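Local coordinates for minor capsid protein (Enterobacteria phage PRD1, PDB 1YQ8), which forms, as a homotrimer and together with proteins P31 and P2, the spike complexes at the five-fold capsid vertices and is essential for viral infectivity, at residues A[60-65]-A[80-85]; A[97-102]-A[160-165]; A[114-119]-A[178-183]. One frame throughout, in Å; residues are numbered along the deposited sequence.

Contact 1: residues A[60-65]-A[80-85]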
ATOM      1  N   THR A  60      21.011  -1.502 -18.034  1.00 35.97           N
ATOM      2  CA  THR A  60      22.192  -0.965 -18.703  1.00 35.83           C
ATOM      3  C   THR A  60      21.829  -0.375 -20.054  1.00 36.91           C
ATOM      4  O   THR A  60      22.608  -0.454 -20.997  1.00 39.77           O
ATOM      5  CB  THR A  60      23.225  -2.071 -18.952  1.00 35.30           C
ATOM      6  OG1 THR A  60      22.553  -3.223 -19.459  1.00 36.84           O
ATOM      7  CG2 THR A  60      23.958  -2.445 -17.675  1.00 36.23           C
ATOM      8  N   SER A  61      20.642   0.207 -20.150  1.00 37.68           N
ATOM      9  CA  SER A  61      20.160   0.800 -21.394  1.00 38.41           C
ATOM     10  C   SER A  61      19.082   1.814 -21.047  1.00 39.68           C
ATOM     11  O   SER A  61      18.343   2.291 -21.908  1.00 40.52           O
ATOM     12  CB  SER A  61      19.587  -0.282 -22.309  1.00 37.65           C
ATOM     13  OG  SER A  61      18.674  -1.101 -21.606  1.00 37.81           O
ATOM     14  N   THR A  62      19.004   2.118 -19.755  1.00 40.54           N
ATOM     15  CA  THR A  62      18.066   3.081 -19.219  1.00 41.50           C
ATOM     16  C   THR A  62      18.759   3.646 -17.997  1.00 41.15           C
ATOM     17  O   THR A  62      18.370   3.361 -16.858  1.00 40.63           O
ATOM     18  CB  THR A  62      16.702   2.436 -18.792  1.00 45.01           C
ATOM     19  OG1 THR A  62      16.935   1.367 -17.862  1.00 47.04           O
ATOM     20  CG2 THR A  62      15.936   1.902 -20.012  1.00 43.43           C
ATOM     21  N   GLY A  63      19.828   4.400 -18.262  1.00 41.24           N
ATOM     22  CA  GLY A  63      20.603   5.077 -17.230  1.00 39.45           C
ATOM     23  C   GLY A  63      21.446   4.289 -16.249  1.00 38.93           C
ATOM     24  O   GLY A  63      22.014   4.864 -15.315  1.00 38.93           O
ATOM     25  N   GLY A  64      21.557   2.986 -16.447  1.00 39.56           N
ATOM     26  CA  GLY A  64      22.330   2.193 -15.504  1.00 40.85           C
ATOM     27  C   GLY A  64      23.800   1.979 -15.810  1.00 39.91           C
ATOM     28  O   GLY A  64      24.226   2.090 -16.964  1.00 40.08           O
ATOM     29  N   PRO A  65      24.601   1.654 -14.782  1.00 39.84           N
ATOM     30  CA  PRO A  65      26.041   1.412 -14.926  1.00 39.09           C
ATOM     31  C   PRO A  65      26.213   0.141 -15.726  1.00 38.97           C
ATOM     32  O   PRO A  65      25.501  -0.831 -15.482  1.00 39.35           O
ATOM     33  CB  PRO A  65      26.506   1.248 -13.488  1.00 39.63           C
ATOM     34  CG  PRO A  65      25.341   0.575 -12.848  1.00 40.97           C
ATOM     35  CD  PRO A  65      24.147   1.326 -13.417  1.00 40.29           C
ATOM     36  N   GLY A  80      18.521   8.825 -15.484  1.00 28.06           N
ATOM     37  CA  GLY A  80      18.287   8.237 -16.795  1.00 27.89           C
ATOM     38  C   GLY A  80      17.437   6.973 -16.851  1.00 29.05           C
ATOM     39  O   GLY A  80      17.184   6.447 -17.940  1.00 29.36           O
ATOM     40  N   ALA A  81      16.985   6.475 -15.699  1.00 28.56           N
ATOM     41  CA  ALA A  81      16.161   5.264 -15.677  1.00 27.61           C
ATOM     42  C   ALA A  81      14.989   5.445 -16.630  1.00 26.37           C
ATOM     43  O   ALA A  81      14.899   6.459 -17.310  1.00 25.75           O
ATOM     44  CB  ALA A  81      15.656   4.992 -14.265  1.00 25.02           C
ATOM     45  N   LEU A  82      14.086   4.472 -16.680  1.00 25.46           N
ATOM     46  CA  LEU A  82      12.935   4.562 -17.571  1.00 25.16           C
ATOM     47  C   LEU A  82      11.650   4.668 -16.757  1.00 24.78           C
ATOM     48  O   LEU A  82      11.389   3.816 -15.912  1.00 26.73           O
ATOM     49  CB  LEU A  82      12.910   3.335 -18.490  1.00 25.00           C
ATOM     50  CG  LEU A  82      11.827   3.196 -19.564  1.00 27.06           C
ATOM     51  CD1 LEU A  82      12.353   2.312 -20.678  1.00 29.38           C
ATOM     52  CD2 LEU A  82      10.555   2.613 -18.988  1.00 25.64           C
ATOM     53  N   THR A  83      10.857   5.714 -16.997  1.00 23.24           N
ATOM     54  CA  THR A  83       9.600   5.903 -16.260  1.00 23.62           C
ATOM     55  C   THR A  83       8.449   5.046 -16.795  1.00 23.95           C
ATOM     56  O   THR A  83       7.741   5.437 -17.725  1.00 23.07           O
ATOM     57  CB  THR A  83       9.139   7.389 -16.269  1.00 22.96           C
ATOM     58  OG1 THR A  83      10.059   8.189 -15.523  1.00 22.77           O
ATOM     59  CG2 THR A  83       7.756   7.524 -15.647  1.00 22.22           C
ATOM     60  N   VAL A  84       8.259   3.879 -16.191  1.00 24.05           N
ATOM     61  CA  VAL A  84       7.200   2.980 -16.612  1.00 26.01           C
ATOM     62  C   VAL A  84       5.835   3.611 -16.351  1.00 27.76           C
ATOM     63  O   VAL A  84       4.922   3.512 -17.177  1.00 27.90           O
ATOM     64  CB  VAL A  84       7.300   1.636 -15.865  1.00 26.22           C
ATOM     65  CG1 VAL A  84       6.189   0.716 -16.298  1.00 26.71           C
ATOM     66  CG2 VAL A  84       8.630   0.987 -16.153  1.00 26.15           C
ATOM     67  N   ASN A  85       5.708   4.264 -15.198  1.00 28.91           N
ATOM     68  CA  ASN A  85       4.469   4.918 -14.787  1.00 28.22           C
ATOM     69  C   ASN A  85       4.768   5.957 -13.719  1.00 28.70           C
ATOM     70  O   ASN A  85       5.748   5.845 -12.976  1.00 28.42           O
ATOM     71  CB  ASN A  85       3.491   3.890 -14.206  1.00 30.55           C
ATOM     72  CG  ASN A  85       2.184   4.520 -13.727  1.00 32.18           C
ATOM     73  OD1 ASN A  85       1.330   4.886 -14.530  1.00 32.89           O
ATOM     74  ND2 ASN A  85       2.032   4.655 -12.412  1.00 30.40           N
TER
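Thr62 and Leu82 supply the apolar part of this surface contact. The Thr62 methyl CG2 lies 3.7 Å from Leu82 CD1 and just as close to Leu82 CB, the two side chains crossing at a slant. Thr62 holds OG1 between its backbone N and carbonyl carbon (chi1 55°), which sends CG2 to the leucine and leaves the hydroxyl to the preceding strand, where it bonds with Ser59 N and Met57 O.

The remaining contacts are between backbones. The carbonyl Thr62 O receives a C-H...O contact from Ala81 CA at 3.1 Å, with an angle of 159° at the hydrogen. Next to it the two glycines bring their chains together, Gly63 CA lying 3.9 Å from Gly80 CA; Gly63 N and Gly80 O, 3.4 Å apart, are badly angled for a bond.

In the fold, the loop leaving strand 52-59 doubles back against the entry to strand 82-87, an outermost strand, within this chain, of a five-stranded jelly-roll sheet. Leu82 pairs through its backbone with Met57, the residue whose carbonyl also holds Thr62. With only van der Waals and C-H...O contacts joining the segments directly, their relative placement probably owes more to hydrogen bonds and packing on strand 52-59.

Contact 2: residues A[97-102]-A[160-165]; sequences GIQLAA and GVVSLD. Unlike the reference sequence in segment 160-165: Val162 (reference Pro).
Gln99 reaches over to Val162 at the margin of one sheet of the beta jelly roll, where strand 97-100 meets the loop that leads into strand 166-173. The two side chains cross at about a right angle. Gln99 bends at chi2 (-96°), and this turn delivers its amide to the loop backbone: NE2 donates to Val162 O at 2.6 Å, with the acceptor almost in the amide plane. The other end of the amide, OE1, bonds to the Ser94 hydroxyl, so the flat group is gripped from both its nitrogen and its oxygen. The Val162 methyl CG1 comes within 3.7 Å of the same Gln99 NE2.

Leu100 and Asp165 meet chiefly through backbone atoms, each side chain lying against the other's carbonyl. Leu100 N donates to Asp165 O at 2.8 Å, nearly straight at 169°, extending the pairing that Ile98 makes with Leu167 in the neighbouring strand. Leu100 CD1 folds to 3.4 Å from that same oxygen, Asp165 O, while Asp165 CB sits 3.6 Å from Leu100 O. Val158 and Tyr130 touch both residues.

The carboxylate of Asp165 turns back into its own loop. There Val161 O takes Leu164 N and Asp165 N from opposite faces of its plane, and Asp165 OD2 accepts Gly160 N at 2.6 Å through its syn lone pair.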
ATOM      1  N   GLY A  97      18.509   9.574  -6.727  1.00 23.62           N
ATOM      2  CA  GLY A  97      17.388   8.681  -6.463  1.00 25.58           C
ATOM      3  C   GLY A  97      16.043   9.272  -6.873  1.00 26.33           C
ATOM      4  O   GLY A  97      15.890   9.829  -7.963  1.00 28.62           O
ATOM      5  N   ILE A  98      15.052   9.123  -6.010  1.00 24.47           N
ATOM      6  CA  ILE A  98      13.729   9.683  -6.252  1.00 22.36           C
ATOM      7  C   ILE A  98      13.588  10.805  -5.225  1.00 22.67           C
ATOM      8  O   ILE A  98      13.695  10.581  -4.022  1.00 22.63           O
ATOM      9  CB  ILE A  98      12.617   8.638  -6.036  1.00 20.38           C
ATOM     10  CG1 ILE A  98      12.740   7.535  -7.081  1.00 20.59           C
ATOM     11  CG2 ILE A  98      11.266   9.297  -6.122  1.00 17.58           C
ATOM     12  CD1 ILE A  98      11.660   6.487  -6.994  1.00 24.66           C
ATOM     13  N   GLN A  99      13.373  12.016  -5.716  1.00 22.52           N
ATOM     14  CA  GLN A  99      13.249  13.192  -4.874  1.00 20.56           C
ATOM     15  C   GLN A  99      11.799  13.421  -4.509  1.00 19.61           C
ATOM     16  O   GLN A  99      10.909  13.187  -5.308  1.00 16.92           O
ATOM     17  CB  GLN A  99      13.783  14.412  -5.629  1.00 20.22           C
ATOM     18  CG  GLN A  99      15.154  14.192  -6.249  1.00 18.69           C
ATOM     19  CD  GLN A  99      16.264  14.703  -5.378  1.00 18.38           C
ATOM     20  OE1 GLN A  99      17.417  14.322  -5.529  1.00 19.57           O
ATOM     21  NE2 GLN A  99      15.923  15.586  -4.461  1.00 19.00           N
ATOM     22  N   LEU A 100      11.578  13.884  -3.285  1.00 22.63           N
ATOM     23  CA  LEU A 100      10.238  14.180  -2.792  1.00 22.74           C
ATOM     24  C   LEU A 100      10.166  15.694  -2.709  1.00 21.83           C
ATOM     25  O   LEU A 100      11.114  16.336  -2.280  1.00 22.22           O
ATOM     26  CB  LEU A 100      10.015  13.547  -1.410  1.00 21.43           C
ATOM     27  CG  LEU A 100      10.033  12.014  -1.311  1.00 20.27           C
ATOM     28  CD1 LEU A 100      11.420  11.477  -1.599  1.00 17.98           C
ATOM     29  CD2 LEU A 100       9.588  11.583   0.082  1.00 20.78           C
ATOM     30  N   ALA A 101       9.051  16.267  -3.133  1.00 22.23           N
ATOM     31  CA  ALA A 101       8.904  17.710  -3.117  1.00 24.24           C
ATOM     32  C   ALA A 101       8.508  18.282  -1.753  1.00 26.33           C
ATOM     33  O   ALA A 101       8.256  17.545  -0.798  1.00 29.39           O
ATOM     34  CB  ALA A 101       7.893  18.122  -4.159  1.00 23.94           C
ATOM     35  N   ALA A 102       8.461  19.607  -1.671  1.00 26.87           N
ATOM     36  CA  ALA A 102       8.085  20.290  -0.451  1.00 25.15           C
ATOM     37  C   ALA A 102       6.679  19.871  -0.054  1.00 26.36           C
ATOM     38  O   ALA A 102       5.866  19.500  -0.901  1.00 24.66           O
ATOM     39  CB  ALA A 102       8.134  21.774  -0.669  1.00 24.50           C
ATOM     40  N   GLY A 160      12.158  19.727   3.208  1.00 30.49           N
ATOM     41  CA  GLY A 160      12.002  20.794   2.241  1.00 30.01           C
ATOM     42  C   GLY A 160      13.382  21.136   1.730  1.00 29.64           C
ATOM     43  O   GLY A 160      13.570  22.108   1.004  1.00 30.05           O
ATOM     44  N   VAL A 161      14.350  20.318   2.139  1.00 28.48           N
ATOM     45  CA  VAL A 161      15.743  20.456   1.733  1.00 24.63           C
ATOM     46  C   VAL A 161      15.968  19.436   0.618  1.00 25.27           C
ATOM     47  O   VAL A 161      16.274  18.272   0.867  1.00 25.40           O
ATOM     48  CB  VAL A 161      16.684  20.154   2.908  1.00 23.94           C
ATOM     49  CG1 VAL A 161      18.137  20.251   2.471  1.00 19.77           C
ATOM     50  CG2 VAL A 161      16.389  21.117   4.043  1.00 21.17           C
ATOM     51  N   VAL A 162      15.802  19.897  -0.613  1.00 23.32           N
ATOM     52  CA  VAL A 162      15.950  19.078  -1.800  1.00 22.90           C
ATOM     53  C   VAL A 162      16.961  17.918  -1.803  1.00 22.72           C
ATOM     54  O   VAL A 162      16.684  16.878  -2.377  1.00 24.82           O
ATOM     55  CB  VAL A 162      16.226  19.991  -3.000  1.00 23.42           C
ATOM     56  CG1 VAL A 162      16.067  19.234  -4.289  1.00 24.21           C
ATOM     57  CG2 VAL A 162      15.280  21.161  -2.965  1.00 22.38           C
ATOM     58  N   SER A 163      18.116  18.067  -1.171  1.00 24.11           N
ATOM     59  CA  SER A 163      19.118  16.992  -1.185  1.00 25.57           C
ATOM     60  C   SER A 163      19.031  15.990  -0.040  1.00 27.10           C
ATOM     61  O   SER A 163      19.846  15.063   0.052  1.00 28.66           O
ATOM     62  CB  SER A 163      20.532  17.575  -1.204  1.00 26.80           C
ATOM     63  OG  SER A 163      20.835  18.207   0.022  1.00 28.66           O
ATOM     64  N   LEU A 164      18.056  16.178   0.835  1.00 26.28           N
ATOM     65  CA  LEU A 164      17.872  15.271   1.950  1.00 25.67           C
ATOM     66  C   LEU A 164      16.511  14.602   1.779  1.00 27.44           C
ATOM     67  O   LEU A 164      16.228  13.551   2.373  1.00 29.01           O
ATOM     68  CB  LEU A 164      17.921  16.037   3.272  1.00 24.11           C
ATOM     69  CG  LEU A 164      19.197  16.814   3.610  1.00 25.22           C
ATOM     70  CD1 LEU A 164      18.989  17.579   4.911  1.00 22.00           C
ATOM     71  CD2 LEU A 164      20.376  15.867   3.735  1.00 23.07           C
ATOM     72  N   ASP A 165      15.665  15.224   0.968  1.00 25.53           N
ATOM     73  CA  ASP A 165      14.348  14.692   0.727  1.00 24.60           C
ATOM     74  C   ASP A 165      14.449  13.807  -0.491  1.00 25.68           C
ATOM     75  O   ASP A 165      13.734  13.999  -1.467  1.00 24.85           O
ATOM     76  CB  ASP A 165      13.345  15.816   0.472  1.00 26.59           C
ATOM     77  CG  ASP A 165      13.160  16.734   1.673  1.00 28.24           C
ATOM     78  OD1 ASP A 165      13.181  16.249   2.822  1.00 30.90           O
ATOM     79  OD2 ASP A 165      12.969  17.948   1.467  1.00 30.87           O
TER

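Contact 3: residues A[114-119]-A[178-183]; sequences VKNNTV and LSNYII
Lys115 and Ile182 form the hydrogen-bonded antiparallel pair at which strands 106-115 and 182-189 come to their shared end. Ile182 N donates to Lys115 O at 2.9 Å (156°); the return bond from Lys115 N to Ile182 O is weak. One residue further into the sheet, the non-hydrogen-bonded pair Val114 and Ile183 brings Val114 CG2 to 3.7 Å from Ile183 CG1, the side chains crossing aslant.

Beyond the strands the contact continues between loops. Asn180 ND2 donates to Thr118 OG1 at 3.1 Å (153°), the hydroxyl lying a little out of the amide plane and the two side chains meeting at about a right angle. Asn116, with CG anti to its backbone N (chi1 -180°), turns its amide inward, and ND2 packs 3.8 Å from Leu178 CD2.

A type I turn from Asn116 to Val119, closed by Val119 N on Asn116 O at 2.9 Å, presents Thr118 to its partner. Lys115 curls back so that NZ reaches Asn117 OD1 at 2.7 Å, and it has a long, weak ion pair with Asp134 of the second subunit. Leu171, from the facing sheet of the jelly roll, touches Val114, Leu178 and Ile183.

Apolar packing thus faces the interior between the sheets, whereas polar bonds tie the loops at the exposed end and Lys115 packs on Val136 of the second subunit.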
ATOM      1  N   VAL A 114      15.145  -6.880  -8.376  1.00 29.58           N
ATOM      2  CA  VAL A 114      16.229  -7.107  -9.316  1.00 29.34           C
ATOM      3  C   VAL A 114      16.126  -8.515  -9.876  1.00 29.69           C
ATOM      4  O   VAL A 114      15.534  -9.403  -9.270  1.00 31.00           O
ATOM      5  CB  VAL A 114      17.620  -6.890  -8.682  1.00 27.35           C
ATOM      6  CG1 VAL A 114      17.951  -7.997  -7.716  1.00 28.91           C
ATOM      7  CG2 VAL A 114      18.656  -6.822  -9.767  1.00 28.09           C
ATOM      8  N   LYS A 115      16.676  -8.696 -11.062  1.00 29.61           N
ATOM      9  CA  LYS A 115      16.671  -9.976 -11.739  1.00 30.21           C
ATOM     10  C   LYS A 115      17.871  -9.932 -12.656  1.00 32.09           C
ATOM     11  O   LYS A 115      17.968  -9.052 -13.512  1.00 33.06           O
ATOM     12  CB  LYS A 115      15.394 -10.149 -12.566  1.00 30.05           C
ATOM     13  CG  LYS A 115      14.250 -10.847 -11.825  1.00 30.16           C
ATOM     14  CD  LYS A 115      14.635 -12.265 -11.455  1.00 29.00           C
ATOM     15  CE  LYS A 115      14.980 -13.079 -12.689  1.00 29.74           C
ATOM     16  NZ  LYS A 115      15.476 -14.431 -12.316  1.00 33.81           N
ATOM     17  N   ASN A 116      18.797 -10.860 -12.462  1.00 32.20           N
ATOM     18  CA  ASN A 116      19.993 -10.920 -13.282  1.00 32.45           C
ATOM     19  C   ASN A 116      20.320 -12.386 -13.505  1.00 33.00           C
ATOM     20  O   ASN A 116      21.292 -12.913 -12.965  1.00 32.61           O
ATOM     21  CB  ASN A 116      21.153 -10.231 -12.570  1.00 32.98           C
ATOM     22  CG  ASN A 116      22.406 -10.264 -13.387  1.00 33.21           C
ATOM     23  OD1 ASN A 116      22.602  -9.435 -14.271  1.00 31.86           O
ATOM     24  ND2 ASN A 116      23.256 -11.248 -13.122  1.00 32.98           N
ATOM     25  N   ASN A 117      19.496 -13.028 -14.318  1.00 33.10           N
ATOM     26  CA  ASN A 117      19.621 -14.442 -14.614  1.00 34.42           C
ATOM     27  C   ASN A 117      21.012 -15.071 -14.638  1.00 33.77           C
ATOM     28  O   ASN A 117      21.239 -16.093 -13.997  1.00 34.68           O
ATOM     29  CB  ASN A 117      18.887 -14.741 -15.922  1.00 36.36           C
ATOM     30  CG  ASN A 117      17.372 -14.762 -15.745  1.00 38.29           C
ATOM     31  OD1 ASN A 117      16.855 -14.379 -14.692  1.00 37.77           O
ATOM     32  ND2 ASN A 117      16.654 -15.208 -16.776  1.00 39.56           N
ATOM     33  N   THR A 118      21.946 -14.469 -15.365  1.00 32.75           N
ATOM     34  CA  THR A 118      23.294 -15.018 -15.473  1.00 30.76           C
ATOM     35  C   THR A 118      24.081 -15.183 -14.178  1.00 31.70           C
ATOM     36  O   THR A 118      25.149 -15.782 -14.200  1.00 33.23           O
ATOM     37  CB  THR A 118      24.149 -14.193 -16.442  1.00 27.77           C
ATOM     38  OG1 THR A 118      23.954 -12.804 -16.185  1.00 28.40           O
ATOM     39  CG2 THR A 118      23.754 -14.474 -17.868  1.00 28.53           C
ATOM     40  N   VAL A 119      23.577 -14.649 -13.065  1.00 31.77           N
ATOM     41  CA  VAL A 119      24.268 -14.762 -11.779  1.00 31.50           C
ATOM     42  C   VAL A 119      23.332 -15.373 -10.752  1.00 32.24           C
ATOM     43  O   VAL A 119      22.462 -14.696 -10.205  1.00 33.74           O
ATOM     44  CB  VAL A 119      24.764 -13.390 -11.283  1.00 31.66           C
ATOM     45  CG1 VAL A 119      25.391 -13.525  -9.907  1.00 29.87           C
ATOM     46  CG2 VAL A 119      25.784 -12.841 -12.258  1.00 29.57           C
ATOM     47  N   LEU A 178      27.038  -7.465 -11.730  1.00 34.70           N
ATOM     48  CA  LEU A 178      25.785  -7.535 -12.495  1.00 32.44           C
ATOM     49  C   LEU A 178      25.838  -6.637 -13.735  1.00 32.44           C
ATOM     50  O   LEU A 178      25.925  -5.410 -13.632  1.00 30.14           O
ATOM     51  CB  LEU A 178      24.597  -7.102 -11.631  1.00 31.39           C
ATOM     52  CG  LEU A 178      24.478  -7.648 -10.211  1.00 30.70           C
ATOM     53  CD1 LEU A 178      23.200  -7.123  -9.605  1.00 30.32           C
ATOM     54  CD2 LEU A 178      24.485  -9.167 -10.212  1.00 31.00           C
ATOM     55  N   SER A 179      25.769  -7.259 -14.906  1.00 33.56           N
ATOM     56  CA  SER A 179      25.806  -6.532 -16.164  1.00 34.35           C
ATOM     57  C   SER A 179      24.810  -7.122 -17.150  1.00 35.49           C
ATOM     58  O   SER A 179      24.980  -6.997 -18.365  1.00 37.75           O
ATOM     59  CB  SER A 179      27.203  -6.603 -16.781  1.00 34.27           C
ATOM     60  OG  SER A 179      27.416  -7.875 -17.370  1.00 32.19           O
ATOM     61  N   ASN A 180      23.774  -7.771 -16.636  1.00 34.16           N
ATOM     62  CA  ASN A 180      22.755  -8.368 -17.491  1.00 34.96           C
ATOM     63  C   ASN A 180      21.458  -8.320 -16.685  1.00 35.13           C
ATOM     64  O   ASN A 180      20.547  -9.134 -16.855  1.00 35.69           O
ATOM     65  CB  ASN A 180      23.165  -9.804 -17.829  1.00 35.49           C
ATOM     66  CG  ASN A 180      22.101 -10.551 -18.585  1.00 38.11           C
ATOM     67  OD1 ASN A 180      21.578 -10.060 -19.583  1.00 38.49           O
ATOM     68  ND2 ASN A 180      21.771 -11.756 -18.120  1.00 39.74           N
ATOM     69  N   TYR A 181      21.399  -7.303 -15.834  1.00 33.22           N
ATOM     70  CA  TYR A 181      20.317  -7.062 -14.898  1.00 31.84           C
ATOM     71  C   TYR A 181      19.145  -6.196 -15.347  1.00 31.85           C
ATOM     72  O   TYR A 181      19.290  -5.314 -16.178  1.00 33.91           O
ATOM     73  CB  TYR A 181      20.926  -6.419 -13.656  1.00 31.63           C
ATOM     74  CG  TYR A 181      21.437  -5.022 -13.933  1.00 30.39           C
ATOM     75  CD1 TYR A 181      20.596  -3.916 -13.827  1.00 29.30           C
ATOM     76  CD2 TYR A 181      22.755  -4.807 -14.344  1.00 30.35           C
ATOM     77  CE1 TYR A 181      21.052  -2.629 -14.119  1.00 28.88           C
ATOM     78  CE2 TYR A 181      23.218  -3.525 -14.640  1.00 30.19           C
ATOM     79  CZ  TYR A 181      22.359  -2.442 -14.522  1.00 29.67           C
ATOM     80  OH  TYR A 181      22.816  -1.171 -14.792  1.00 31.28           O
ATOM     81  N   ILE A 182      17.991  -6.449 -14.741  1.00 30.84           N
ATOM     82  CA  ILE A 182      16.767  -5.696 -14.968  1.00 29.46           C
ATOM     83  C   ILE A 182      16.347  -5.268 -13.555  1.00 30.06           C
ATOM     84  O   ILE A 182      16.104  -6.117 -12.696  1.00 30.96           O
ATOM     85  CB  ILE A 182      15.666  -6.582 -15.543  1.00 28.97           C
ATOM     86  CG1 ILE A 182      16.195  -7.326 -16.776  1.00 30.54           C
ATOM     87  CG2 ILE A 182      14.438  -5.737 -15.868  1.00 25.45           C
ATOM     88  CD1 ILE A 182      16.689  -6.425 -17.906  1.00 31.24           C
ATOM     89  N   ILE A 183      16.282  -3.961 -13.307  1.00 27.39           N
ATOM     90  CA  ILE A 183      15.912  -3.444 -11.993  1.00 25.72           C
ATOM     91  C   ILE A 183      14.600  -2.686 -12.064  1.00 23.64           C
ATOM     92  O   ILE A 183      14.276  -2.079 -13.071  1.00 19.76           O
ATOM     93  CB  ILE A 183      17.031  -2.501 -11.437  1.00 27.38           C
ATOM     94  CG1 ILE A 183      18.242  -3.336 -11.006  1.00 26.87           C
ATOM     95  CG2 ILE A 183      16.509  -1.656 -10.296  1.00 24.31           C
ATOM     96  CD1 ILE A 183      19.433  -2.526 -10.579  1.00 27.53           C
TER

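Overall arrangement
All three contacts lie in the C-terminal domain of the spike protein, built as a jelly roll of two facing antiparallel sheets. Contacts 1 and 3 both reach the same sheet, their centres 14 Å apart, and they touch: Tyr181 OH lies 2.8 Å from Pro65 O, a probable hydrogen bond, and Thr60 CG2 touches Tyr181 CE2. Contact 2 lies at the other sheet. Its centre is 20 Å from that of contact 1 and 29 Å from that of contact 3, with nearest atoms about 8 and about 10 Å away. In sequence, contact 1 closes before the others open, whereas the segments of contacts 2 and 3 alternate.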